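Local coordinates for protein tropomodulin TMD-1 (Caenorhabditis elegans, PDB 1PGV) that is the C-terminal domain of tropomodulin, which probably caps actin filaments at their pointed ends and blocks elongation and depolymerization there, at residues L141-I153 / V162-R174. Residues are numbered along the deposited sequence; the frame is centred on the assembly and turned at random.
Sequences LGNQVEMDMMMAI and VGISFASMEARHR
Glu-146 reaches from helix 143-155 to the loop before helix 169-190, at the C-terminal end of the tropomodulin leucine-rich-repeat-like fold, where a beta-alpha-beta unit delivers the edge strand 161-163. Its carboxylate takes two backbone N-H groups side by side. Ala-167 N binds OE2 of Glu-146 at 2.8 Å, nearly straight. Ser-168 N binds OE1 of Glu-146 at 2.9 Å, using the syn lone pair. A lysine in place of Glu-146 would probably leave both amides without their acceptor and free the loop to shift. OE1 also lies at the edge of the Phe-166 ring, with carboxylate and ring planes 83° apart. At that edge Met-149 CB approaches CE1 of Phe-166 at 3.8 Å, and its sulfur makes an oblique Met-aromatic contact with the ring. Ile-164 CG2 sits over one face, offset toward the rim, and Leu-141 CD1 meets this methyl group at 3.6 Å. Farther along, segments 143-153 and 169-174 run nearly parallel, their axes 18° apart. Met-150 has CG between its backbone N and carbonyl carbon (chi1 67°), and its extended chain lays SD against Ala-171 CA. Ser-168 positions this turn as N-cap, its OG accepting from Ala-171 N. Arg-174 is salt-bridged to Glu-170 and Glu-154; Met-151, bent at chi2 and chi3, brings SD over one guanidinium face near its rim, 3.6 Å from NH2 of Arg-174.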
ATOM      1  N   LEU A 141     -10.786 -10.542   8.303  1.00 20.98           N
ATOM      2  CA  LEU A 141     -11.293  -9.633   7.284  1.00 19.54           C
ATOM      3  C   LEU A 141     -12.802  -9.740   7.087  1.00 18.51           C
ATOM      4  O   LEU A 141     -13.487  -8.731   6.914  1.00 19.34           O
ATOM      5  CB  LEU A 141     -10.608  -9.915   5.945  1.00 20.75           C
ATOM      6  CG  LEU A 141      -9.085  -9.787   5.908  1.00 23.32           C
ATOM      7  CD1 LEU A 141      -8.565 -10.297   4.567  1.00 21.36           C
ATOM      8  CD2 LEU A 141      -8.690  -8.335   6.125  1.00 25.88           C
ATOM      9  N   GLY A 142     -13.308 -10.967   7.101  1.00 16.14           N
ATOM     10  CA  GLY A 142     -14.728 -11.181   6.888  1.00 16.50           C
ATOM     11  C   GLY A 142     -14.986 -11.443   5.419  1.00 14.73           C
ATOM     12  O   GLY A 142     -14.202 -11.030   4.553  1.00 15.71           O
ATOM     13  N   ASN A 143     -16.099 -12.100   5.123  1.00 15.74           N
ATOM     14  CA  ASN A 143     -16.429 -12.441   3.750  1.00 14.54           C
ATOM     15  C   ASN A 143     -16.531 -11.280   2.767  1.00 16.06           C
ATOM     16  O   ASN A 143     -15.953 -11.334   1.681  1.00 14.37           O
ATOM     17  CB  ASN A 143     -17.732 -13.243   3.707  1.00 16.78           C
ATOM     18  CG  ASN A 143     -18.014 -13.810   2.334  1.00 17.34           C
ATOM     19  OD1 ASN A 143     -17.217 -14.581   1.792  1.00 17.37           O
ATOM     20  ND2 ASN A 143     -19.148 -13.428   1.755  1.00 19.64           N
ATOM     21  N   GLN A 144     -17.258 -10.232   3.130  1.00 16.84           N
ATOM     22  CA  GLN A 144     -17.415  -9.117   2.213  1.00 18.07           C
ATOM     23  C   GLN A 144     -16.089  -8.475   1.823  1.00 17.25           C
ATOM     24  O   GLN A 144     -15.870  -8.157   0.649  1.00 16.31           O
ATOM     25  CB  GLN A 144     -18.361  -8.078   2.806  1.00 21.86           C
ATOM     26  CG  GLN A 144     -19.773  -8.612   2.999  1.00 29.04           C
ATOM     27  CD  GLN A 144     -20.800  -7.520   3.230  1.00 32.44           C
ATOM     28  OE1 GLN A 144     -21.987  -7.799   3.392  1.00 37.75           O
ATOM     29  NE2 GLN A 144     -20.351  -6.271   3.239  1.00 35.49           N
ATOM     30  N   VAL A 145     -15.204  -8.302   2.795  1.00 16.00           N
ATOM     31  CA  VAL A 145     -13.911  -7.696   2.519  1.00 15.66           C
ATOM     32  C   VAL A 145     -13.070  -8.603   1.618  1.00 16.05           C
ATOM     33  O   VAL A 145     -12.468  -8.135   0.653  1.00 14.63           O
ATOM     34  CB  VAL A 145     -13.147  -7.393   3.821  1.00 16.67           C
ATOM     35  CG1 VAL A 145     -11.684  -7.062   3.506  1.00 14.53           C
ATOM     36  CG2 VAL A 145     -13.800  -6.205   4.532  1.00 17.33           C
ATOM     37  N   GLU A 146     -13.035  -9.896   1.918  1.00 14.37           N
ATOM     38  CA  GLU A 146     -12.256 -10.817   1.095  1.00 14.43           C
ATOM     39  C   GLU A 146     -12.748 -10.857  -0.350  1.00 15.33           C
ATOM     40  O   GLU A 146     -11.946 -10.919  -1.288  1.00 13.22           O
ATOM     41  CB  GLU A 146     -12.272 -12.217   1.711  1.00 15.11           C
ATOM     42  CG  GLU A 146     -11.496 -12.289   3.020  1.00 15.25           C
ATOM     43  CD  GLU A 146     -11.036 -13.693   3.348  1.00 14.47           C
ATOM     44  OE1 GLU A 146     -11.044 -14.540   2.436  1.00 15.60           O
ATOM     45  OE2 GLU A 146     -10.649 -13.943   4.506  1.00 19.48           O
ATOM     46  N   MET A 147     -14.066 -10.797  -0.544  1.00 14.93           N
ATOM     47  CA  MET A 147     -14.626 -10.817  -1.891  1.00 16.86           C
ATOM     48  C   MET A 147     -14.270  -9.530  -2.635  1.00 16.79           C
ATOM     49  O   MET A 147     -14.026  -9.544  -3.843  1.00 16.57           O
ATOM     50  CB  MET A 147     -16.144 -10.995  -1.822  1.00 22.56           C
ATOM     51  CG  MET A 147     -16.542 -12.229  -1.037  1.00 28.50           C
ATOM     52  SD  MET A 147     -15.983 -13.766  -1.796  1.00 39.81           S
ATOM     53  CE  MET A 147     -17.151 -14.939  -1.100  1.00 34.94           C
ATOM     54  N   ASP A 148     -14.236  -8.425  -1.901  1.00 15.18           N
ATOM     55  CA  ASP A 148     -13.895  -7.120  -2.460  1.00 14.36           C
ATOM     56  C   ASP A 148     -12.440  -7.193  -2.941  1.00 14.75           C
ATOM     57  O   ASP A 148     -12.131  -6.930  -4.110  1.00 15.14           O
ATOM     58  CB  ASP A 148     -14.010  -6.058  -1.364  1.00 13.26           C
ATOM     59  CG  ASP A 148     -13.718  -4.652  -1.858  1.00 15.66           C
ATOM     60  OD1 ASP A 148     -12.886  -4.480  -2.784  1.00 16.34           O
ATOM     61  OD2 ASP A 148     -14.308  -3.700  -1.298  1.00 14.36           O
ATOM     62  N   MET A 149     -11.562  -7.562  -2.016  1.00 13.70           N
ATOM     63  CA  MET A 149     -10.125  -7.659  -2.288  1.00 14.28           C
ATOM     64  C   MET A 149      -9.751  -8.598  -3.425  1.00 14.19           C
ATOM     65  O   MET A 149      -8.900  -8.264  -4.267  1.00 14.36           O
ATOM     66  CB  MET A 149      -9.388  -8.105  -1.030  1.00 13.86           C
ATOM     67  CG  MET A 149      -9.414  -7.102   0.102  1.00 16.69           C
ATOM     68  SD  MET A 149      -8.397  -7.663   1.460  1.00 16.11           S
ATOM     69  CE  MET A 149      -8.129  -6.110   2.317  1.00 14.70           C
ATOM     70  N   MET A 150     -10.357  -9.782  -3.456  1.00 14.54           N
ATOM     71  CA  MET A 150     -10.020 -10.728  -4.509  1.00 13.12           C
ATOM     72  C   MET A 150     -10.388 -10.205  -5.886  1.00 14.03           C
ATOM     73  O   MET A 150      -9.668 -10.447  -6.854  1.00 14.30           O
ATOM     74  CB  MET A 150     -10.675 -12.091  -4.261  1.00 17.54           C
ATOM     75  CG  MET A 150     -12.184 -12.122  -4.357  1.00 20.17           C
ATOM     76  SD  MET A 150     -12.767 -13.835  -4.235  1.00 25.62           S
ATOM     77  CE  MET A 150     -14.266 -13.740  -5.237  1.00 24.54           C
ATOM     78  N   MET A 151     -11.498  -9.476  -5.988  1.00 14.42           N
ATOM     79  CA  MET A 151     -11.892  -8.938  -7.282  1.00 13.49           C
ATOM     80  C   MET A 151     -11.024  -7.748  -7.679  1.00 14.86           C
ATOM     81  O   MET A 151     -10.696  -7.576  -8.859  1.00 14.39           O
ATOM     82  CB  MET A 151     -13.365  -8.525  -7.269  1.00 15.52           C
ATOM     83  CG  MET A 151     -14.312  -9.703  -7.051  1.00 20.62           C
ATOM     84  SD  MET A 151     -13.938 -11.110  -8.134  1.00 22.13           S
ATOM     85  CE  MET A 151     -14.593 -10.531  -9.667  1.00 23.70           C
ATOM     86  N   ALA A 152     -10.657  -6.927  -6.700  1.00 13.70           N
ATOM     87  CA  ALA A 152      -9.819  -5.757  -6.951  1.00 15.99           C
ATOM     88  C   ALA A 152      -8.446  -6.208  -7.433  1.00 16.99           C
ATOM     89  O   ALA A 152      -7.898  -5.657  -8.390  1.00 14.79           O
ATOM     90  CB  ALA A 152      -9.662  -4.937  -5.684  1.00 16.18           C
ATOM     91  N   ILE A 153      -7.900  -7.204  -6.751  1.00 14.97           N
ATOM     92  CA  ILE A 153      -6.586  -7.740  -7.096  1.00 15.34           C
ATOM     93  C   ILE A 153      -6.607  -8.388  -8.479  1.00 15.23           C
ATOM     94  O   ILE A 153      -5.691  -8.201  -9.284  1.00 17.38           O
ATOM     95  CB  ILE A 153      -6.137  -8.770  -6.044  1.00 13.40           C
ATOM     96  CG1 ILE A 153      -5.879  -8.061  -4.710  1.00 16.19           C
ATOM     97  CG2 ILE A 153      -4.886  -9.501  -6.523  1.00 16.14           C
ATOM     98  CD1 ILE A 153      -5.652  -8.998  -3.532  1.00 17.83           C
ATOM     99  N   VAL A 162       1.011  -9.398  -2.318  1.00 16.30           N
ATOM    100  CA  VAL A 162      -0.046  -8.843  -1.483  1.00 17.30           C
ATOM    101  C   VAL A 162       0.031  -9.529  -0.127  1.00 16.37           C
ATOM    102  O   VAL A 162      -0.259 -10.723   0.004  1.00 17.63           O
ATOM    103  CB  VAL A 162      -1.437  -9.073  -2.111  1.00 17.09           C
ATOM    104  CG1 VAL A 162      -2.541  -8.605  -1.146  1.00 18.83           C
ATOM    105  CG2 VAL A 162      -1.537  -8.308  -3.420  1.00 19.18           C
ATOM    106  N   GLY A 163       0.455  -8.765   0.873  1.00 15.58           N
ATOM    107  CA  GLY A 163       0.599  -9.293   2.214  1.00 17.86           C
ATOM    108  C   GLY A 163      -0.703  -9.225   2.981  1.00 16.79           C
ATOM    109  O   GLY A 163      -0.891  -8.354   3.831  1.00 18.83           O
ATOM    110  N   ILE A 164      -1.593 -10.155   2.660  1.00 16.79           N
ATOM    111  CA  ILE A 164      -2.906 -10.260   3.292  1.00 18.25           C
ATOM    112  C   ILE A 164      -3.232 -11.737   3.421  1.00 18.53           C
ATOM    113  O   ILE A 164      -2.982 -12.514   2.496  1.00 18.81           O
ATOM    114  CB  ILE A 164      -3.991  -9.594   2.435  1.00 18.75           C
ATOM    115  CG1 ILE A 164      -3.768  -8.084   2.416  1.00 20.13           C
ATOM    116  CG2 ILE A 164      -5.384  -9.970   2.961  1.00 19.29           C
ATOM    117  CD1 ILE A 164      -4.803  -7.313   1.635  1.00 25.36           C
ATOM    118  N   SER A 165      -3.782 -12.129   4.564  1.00 18.88           N
ATOM    119  CA  SER A 165      -4.133 -13.520   4.787  1.00 20.14           C
ATOM    120  C   SER A 165      -5.628 -13.708   4.559  1.00 20.46           C
ATOM    121  O   SER A 165      -6.443 -13.106   5.252  1.00 23.00           O
ATOM    122  CB  SER A 165      -3.756 -13.929   6.210  1.00 21.39           C
ATOM    123  OG  SER A 165      -4.047 -15.296   6.453  0.50 24.21           O
ATOM    124  N   PHE A 166      -5.971 -14.530   3.570  1.00 19.52           N
ATOM    125  CA  PHE A 166      -7.363 -14.812   3.225  1.00 19.02           C
ATOM    126  C   PHE A 166      -7.802 -16.147   3.810  1.00 19.58           C
ATOM    127  O   PHE A 166      -7.031 -17.107   3.839  1.00 21.31           O
ATOM    128  CB  PHE A 166      -7.535 -14.862   1.704  1.00 18.16           C
ATOM    129  CG  PHE A 166      -7.287 -13.553   1.015  1.00 19.27           C
ATOM    130  CD1 PHE A 166      -8.311 -12.620   0.873  1.00 18.87           C
ATOM    131  CD2 PHE A 166      -6.025 -13.245   0.508  1.00 19.61           C
ATOM    132  CE1 PHE A 166      -8.086 -11.401   0.237  1.00 19.87           C
ATOM    133  CE2 PHE A 166      -5.791 -12.028  -0.130  1.00 18.69           C
ATOM    134  CZ  PHE A 166      -6.819 -11.104  -0.268  1.00 17.14           C
ATOM    135  N   ALA A 167      -9.045 -16.206   4.279  1.00 18.97           N
ATOM    136  CA  ALA A 167      -9.581 -17.442   4.835  1.00 16.54           C
ATOM    137  C   ALA A 167     -10.363 -18.155   3.733  1.00 18.53           C
ATOM    138  O   ALA A 167     -10.501 -19.376   3.736  1.00 17.13           O
ATOM    139  CB  ALA A 167     -10.500 -17.132   6.031  1.00 17.02           C
ATOM    140  N   SER A 168     -10.862 -17.373   2.782  1.00 17.70           N
ATOM    141  CA  SER A 168     -11.633 -17.901   1.667  1.00 17.55           C
ATOM    142  C   SER A 168     -10.772 -18.640   0.648  1.00 17.99           C
ATOM    143  O   SER A 168      -9.804 -18.079   0.137  1.00 18.30           O
ATOM    144  CB  SER A 168     -12.366 -16.763   0.954  1.00 15.83           C
ATOM    145  OG  SER A 168     -12.911 -17.206  -0.277  1.00 19.55           O
ATOM    146  N   MET A 169     -11.141 -19.888   0.357  1.00 18.77           N
ATOM    147  CA  MET A 169     -10.437 -20.710  -0.634  1.00 21.38           C
ATOM    148  C   MET A 169     -10.444 -20.024  -1.993  1.00 20.42           C
ATOM    149  O   MET A 169      -9.411 -19.941  -2.678  1.00 19.12           O
ATOM    150  CB  MET A 169     -11.131 -22.065  -0.786  1.00 25.23           C
ATOM    151  CG  MET A 169     -10.947 -22.988   0.381  1.00 32.24           C
ATOM    152  SD  MET A 169      -9.206 -23.299   0.604  1.00 39.86           S
ATOM    153  CE  MET A 169      -8.887 -24.373  -0.811  1.00 37.63           C
ATOM    154  N   GLU A 170     -11.621 -19.547  -2.389  1.00 20.72           N
ATOM    155  CA  GLU A 170     -11.787 -18.870  -3.664  1.00 20.76           C
ATOM    156  C   GLU A 170     -10.926 -17.616  -3.755  1.00 19.43           C
ATOM    157  O   GLU A 170     -10.325 -17.345  -4.798  1.00 20.42           O
ATOM    158  CB  GLU A 170     -13.251 -18.488  -3.887  1.00 23.93           C
ATOM    159  CG  GLU A 170     -13.547 -18.006  -5.300  1.00 25.14           C
ATOM    160  CD  GLU A 170     -14.963 -17.489  -5.460  1.00 28.65           C
ATOM    161  OE1 GLU A 170     -15.856 -17.982  -4.737  1.00 28.77           O
ATOM    162  OE2 GLU A 170     -15.186 -16.603  -6.314  1.00 28.07           O
ATOM    163  N   ALA A 171     -10.876 -16.838  -2.676  1.00 15.85           N
ATOM    164  CA  ALA A 171     -10.068 -15.624  -2.685  1.00 15.62           C
ATOM    165  C   ALA A 171      -8.596 -16.012  -2.814  1.00 17.16           C
ATOM    166  O   ALA A 171      -7.881 -15.480  -3.667  1.00 15.57           O
ATOM    167  CB  ALA A 171     -10.291 -14.819  -1.401  1.00 15.20           C
ATOM    168  N   ARG A 172      -8.153 -16.944  -1.975  1.00 17.21           N
ATOM    169  CA  ARG A 172      -6.759 -17.391  -2.003  1.00 21.40           C
ATOM    170  C   ARG A 172      -6.353 -17.827  -3.413  1.00 21.31           C
ATOM    171  O   ARG A 172      -5.310 -17.410  -3.929  1.00 20.59           O
ATOM    172  CB  ARG A 172      -6.559 -18.546  -1.018  1.00 23.89           C
ATOM    173  CG  ARG A 172      -6.851 -18.169   0.428  1.00 31.12           C
ATOM    174  CD  ARG A 172      -6.613 -19.330   1.383  1.00 37.65           C
ATOM    175  NE  ARG A 172      -5.225 -19.775   1.356  1.00 41.68           N
ATOM    176  CZ  ARG A 172      -4.709 -20.663   2.196  1.00 44.31           C
ATOM    177  NH1 ARG A 172      -5.471 -21.206   3.140  1.00 46.15           N
ATOM    178  NH2 ARG A 172      -3.435 -21.013   2.090  1.00 45.84           N
ATOM    179  N   HIS A 173      -7.190 -18.656  -4.035  1.00 22.77           N
ATOM    180  CA  HIS A 173      -6.937 -19.154  -5.384  1.00 25.18           C
ATOM    181  C   HIS A 173      -6.924 -18.050  -6.439  1.00 23.87           C
ATOM    182  O   HIS A 173      -5.988 -17.958  -7.241  1.00 23.59           O
ATOM    183  CB  HIS A 173      -7.990 -20.202  -5.762  1.00 29.46           C
ATOM    184  CG  HIS A 173      -7.911 -20.654  -7.189  1.00 35.15           C
ATOM    185  ND1 HIS A 173      -6.851 -21.384  -7.684  1.00 38.27           N
ATOM    186  CD2 HIS A 173      -8.760 -20.473  -8.228  1.00 37.44           C
ATOM    187  CE1 HIS A 173      -7.051 -21.634  -8.965  1.00 38.36           C
ATOM    188  NE2 HIS A 173      -8.202 -21.091  -9.321  1.00 39.15           N
ATOM    189  N   ARG A 174      -7.955 -17.211  -6.451  1.00 22.24           N
ATOM    190  CA  ARG A 174      -8.020 -16.144  -7.439  1.00 22.55           C
ATOM    191  C   ARG A 174      -6.900 -15.121  -7.261  1.00 20.26           C
ATOM    192  O   ARG A 174      -6.367 -14.592  -8.239  1.00 20.28           O
ATOM    193  CB  ARG A 174      -9.397 -15.478  -7.401  1.00 26.04           C
ATOM    194  CG  ARG A 174     -10.511 -16.465  -7.727  1.00 29.22           C
ATOM    195  CD  ARG A 174     -11.895 -15.840  -7.727  1.00 32.81           C
ATOM    196  NE  ARG A 174     -12.125 -14.976  -8.877  1.00 32.71           N
ATOM    197  CZ  ARG A 174     -13.332 -14.641  -9.318  1.00 33.75           C
ATOM    198  NH1 ARG A 174     -14.413 -15.103  -8.703  1.00 33.98           N
ATOM    199  NH2 ARG A 174     -13.460 -13.843 -10.367  1.00 34.86           N
TER
HETATM  200  O   HOH W   1      -8.988 -12.936   6.835  1.00 33.53           O